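Local coordinates for hemerythrin-like domain-containing protein (Streptococcus mutans, PDB 2QKP) that is of unknown function but carries a C-terminal PAS domain, here crystallised alone, that is probably a sensing or protein-interaction module, at residues F34-K37 / F41-Y44. Numbering follows the deposited sequence.
Sequences FVNK and FQYY
Phe-34 pairs with both Gln-42 and Tyr-43 across two antiparallel strands, its N giving a 2.9 Å hydrogen bond to Tyr-43 O and its O accepting one of 3.1 Å from Gln-42 N. The near-helical backbone of Gln-42 (phi/psi -98/-32°), first of the two residues facing Phe-34, makes this a classic beta bulge, and the register shifts by one before Val-35 meets Phe-41 as a non-hydrogen-bonded pair. The Gln-42 side chain goes to the same side as Phe-34, and the two run alongside each other. The Gln-42 amide stands nearly perpendicular to the Phe-34 ring, Gln-42 NE2 lying at the ring edge 4.1 Å from Phe-34 CE2. Such a hairpin is the opening beta-beta unit of the PAS fold, whose five-stranded antiparallel sheet has strand 41-44 at one margin within the chain. Near the turn, Asn-36 ND2 donates to Gln-42 OE1 over 2.8 Å, meeting a lone pair in the carbonyl plane. Asn-36 CG sits between backbone N and carbonyl carbon (chi1 62°), which brings ND2 to Gln-42 while OD1 accepts bonds from Asp-38 N and Ile-40 N. Gln-42 NE2 in turn donates to Tyr-15 O and Gln-20 OE1 of the second subunit, fixing the amide's flip and carrying the bulge into the dimer interface. On the same face as Phe-34, Tyr-43 CD2 lies 4.0 Å from Phe-34 CB, at the tyrosine ring's edge. On the other face, Val-35 CG2 packs 4.1 Å from Phe-41 CA.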
ATOM      1  N   PHE A  34      -9.635   5.901   3.394  1.00 14.98           N
ATOM      2  CA  PHE A  34     -10.488   5.728   2.230  1.00 14.26           C
ATOM      3  C   PHE A  34     -11.836   6.362   2.511  1.00 14.58           C
ATOM      4  O   PHE A  34     -12.433   6.112   3.543  1.00 13.88           O
ATOM      5  CB  PHE A  34     -10.664   4.243   1.926  1.00 14.04           C
ATOM      6  CG  PHE A  34     -11.643   3.967   0.852  1.00 14.79           C
ATOM      7  CD1 PHE A  34     -11.361   4.330  -0.480  1.00 14.73           C
ATOM      8  CD2 PHE A  34     -12.848   3.336   1.145  1.00 17.00           C
ATOM      9  CE1 PHE A  34     -12.269   4.045  -1.513  1.00 15.83           C
ATOM     10  CE2 PHE A  34     -13.782   3.068   0.119  1.00 15.14           C
ATOM     11  CZ  PHE A  34     -13.494   3.426  -1.205  1.00 16.04           C
ATOM     12  N   VAL A  35     -12.293   7.170   1.563  1.00 14.60           N
ATOM     13  CA  VAL A  35     -13.626   7.792   1.607  1.00 15.66           C
ATOM     14  C   VAL A  35     -14.427   7.242   0.426  1.00 15.88           C
ATOM     15  O   VAL A  35     -13.934   7.237  -0.708  1.00 16.10           O
ATOM     16  CB  VAL A  35     -13.487   9.335   1.509  1.00 16.63           C
ATOM     17  CG1 VAL A  35     -14.857   9.994   1.407  1.00 17.32           C
ATOM     18  CG2 VAL A  35     -12.709   9.883   2.691  1.00 15.71           C
ATOM     19  N   ASN A  36     -15.646   6.759   0.652  1.00 16.62           N
ATOM     20  CA  ASN A  36     -16.354   6.060  -0.440  1.00 18.00           C
ATOM     21  C   ASN A  36     -17.063   7.072  -1.335  1.00 19.65           C
ATOM     22  O   ASN A  36     -16.968   8.283  -1.106  1.00 18.24           O
ATOM     23  CB  ASN A  36     -17.319   4.983   0.086  1.00 18.88           C
ATOM     24  CG  ASN A  36     -18.436   5.567   0.974  1.00 19.52           C
ATOM     25  OD1 ASN A  36     -18.864   6.708   0.778  1.00 19.79           O
ATOM     26  ND2 ASN A  36     -18.918   4.772   1.938  1.00 20.93           N
ATOM     27  N   LYS A  37     -17.743   6.559  -2.354  1.00 21.05           N
ATOM     28  CA  LYS A  37     -18.403   7.430  -3.335  1.00 24.63           C
ATOM     29  C   LYS A  37     -19.604   8.234  -2.763  1.00 25.55           C
ATOM     30  O   LYS A  37     -20.107   9.154  -3.425  1.00 26.70           O
ATOM     31  CB  LYS A  37     -18.777   6.592  -4.562  1.00 24.95           C
ATOM     32  CG  LYS A  37     -19.890   5.638  -4.290  1.00 28.69           C
ATOM     33  CD  LYS A  37     -20.244   4.778  -5.490  1.00 32.31           C
ATOM     34  CE  LYS A  37     -21.392   3.853  -5.114  1.00 36.42           C
ATOM     35  NZ  LYS A  37     -22.472   4.539  -4.298  1.00 39.58           N
ATOM     36  N   PHE A  41     -16.215   8.728   5.240  1.00 22.16           N
ATOM     37  CA  PHE A  41     -14.894   8.266   5.701  1.00 21.59           C
ATOM     38  C   PHE A  41     -15.118   6.887   6.311  1.00 21.51           C
ATOM     39  O   PHE A  41     -15.744   6.763   7.383  1.00 22.20           O
ATOM     40  CB  PHE A  41     -14.309   9.278   6.692  1.00 22.44           C
ATOM     41  CG  PHE A  41     -13.037   8.829   7.370  1.00 23.43           C
ATOM     42  CD1 PHE A  41     -12.855   9.047   8.720  1.00 24.05           C
ATOM     43  CD2 PHE A  41     -12.020   8.198   6.658  1.00 24.09           C
ATOM     44  CE1 PHE A  41     -11.690   8.643   9.372  1.00 27.20           C
ATOM     45  CE2 PHE A  41     -10.854   7.785   7.303  1.00 23.50           C
ATOM     46  CZ  PHE A  41     -10.681   8.018   8.656  1.00 25.49           C
ATOM     47  N   GLN A  42     -14.674   5.842   5.609  1.00 19.55           N
ATOM     48  CA  GLN A  42     -14.974   4.462   6.014  1.00 18.98           C
ATOM     49  C   GLN A  42     -13.858   3.820   6.793  1.00 18.01           C
ATOM     50  O   GLN A  42     -14.087   2.922   7.598  1.00 17.27           O
ATOM     51  CB  GLN A  42     -15.111   3.573   4.782  1.00 19.49           C
ATOM     52  CG  GLN A  42     -16.472   3.417   4.228  1.00 20.98           C
ATOM     53  CD  GLN A  42     -16.532   2.381   3.133  1.00 19.24           C
ATOM     54  OE1 GLN A  42     -17.314   2.515   2.200  1.00 20.55           O
ATOM     55  NE2 GLN A  42     -15.735   1.322   3.248  1.00 16.83           N
ATOM     56  N   TYR A  43     -12.619   4.202   6.482  1.00 15.67           N
ATOM     57  CA  TYR A  43     -11.497   3.317   6.801  1.00 15.77           C
ATOM     58  C   TYR A  43     -10.174   4.050   6.912  1.00 15.87           C
ATOM     59  O   TYR A  43      -9.889   4.934   6.096  1.00 14.83           O
ATOM     60  CB  TYR A  43     -11.386   2.273   5.676  1.00 14.32           C
ATOM     61  CG  TYR A  43     -10.048   1.541   5.643  1.00 14.87           C
ATOM     62  CD1 TYR A  43      -9.815   0.432   6.478  1.00 17.16           C
ATOM     63  CD2 TYR A  43      -9.021   1.952   4.786  1.00 13.60           C
ATOM     64  CE1 TYR A  43      -8.592  -0.272   6.454  1.00 17.46           C
ATOM     65  CE2 TYR A  43      -7.785   1.275   4.770  1.00 14.22           C
ATOM     66  CZ  TYR A  43      -7.580   0.175   5.616  1.00 14.74           C
ATOM     67  OH  TYR A  43      -6.388  -0.482   5.552  1.00 14.87           O
ATOM     68  N   TYR A  44      -9.358   3.668   7.892  1.00 16.48           N
ATOM     69  CA  TYR A  44      -7.932   4.016   7.861  1.00 16.62           C
ATOM     70  C   TYR A  44      -7.171   2.845   8.411  1.00 16.61           C
ATOM     71  O   TYR A  44      -7.704   2.080   9.207  1.00 16.57           O
ATOM     72  CB  TYR A  44      -7.610   5.340   8.579  1.00 18.58           C
ATOM     73  CG  TYR A  44      -7.880   5.400  10.106  1.00 18.60           C
ATOM     74  CD1 TYR A  44      -6.814   5.400  11.030  1.00 22.43           C
ATOM     75  CD2 TYR A  44      -9.171   5.527  10.600  1.00 22.43           C
ATOM     76  CE1 TYR A  44      -7.053   5.495  12.416  1.00 20.58           C
ATOM     77  CE2 TYR A  44      -9.415   5.637  11.999  1.00 22.00           C
ATOM     78  CZ  TYR A  44      -8.351   5.623  12.881  1.00 23.02           C
ATOM     79  OH  TYR A  44      -8.615   5.718  14.254  1.00 23.02           O
TER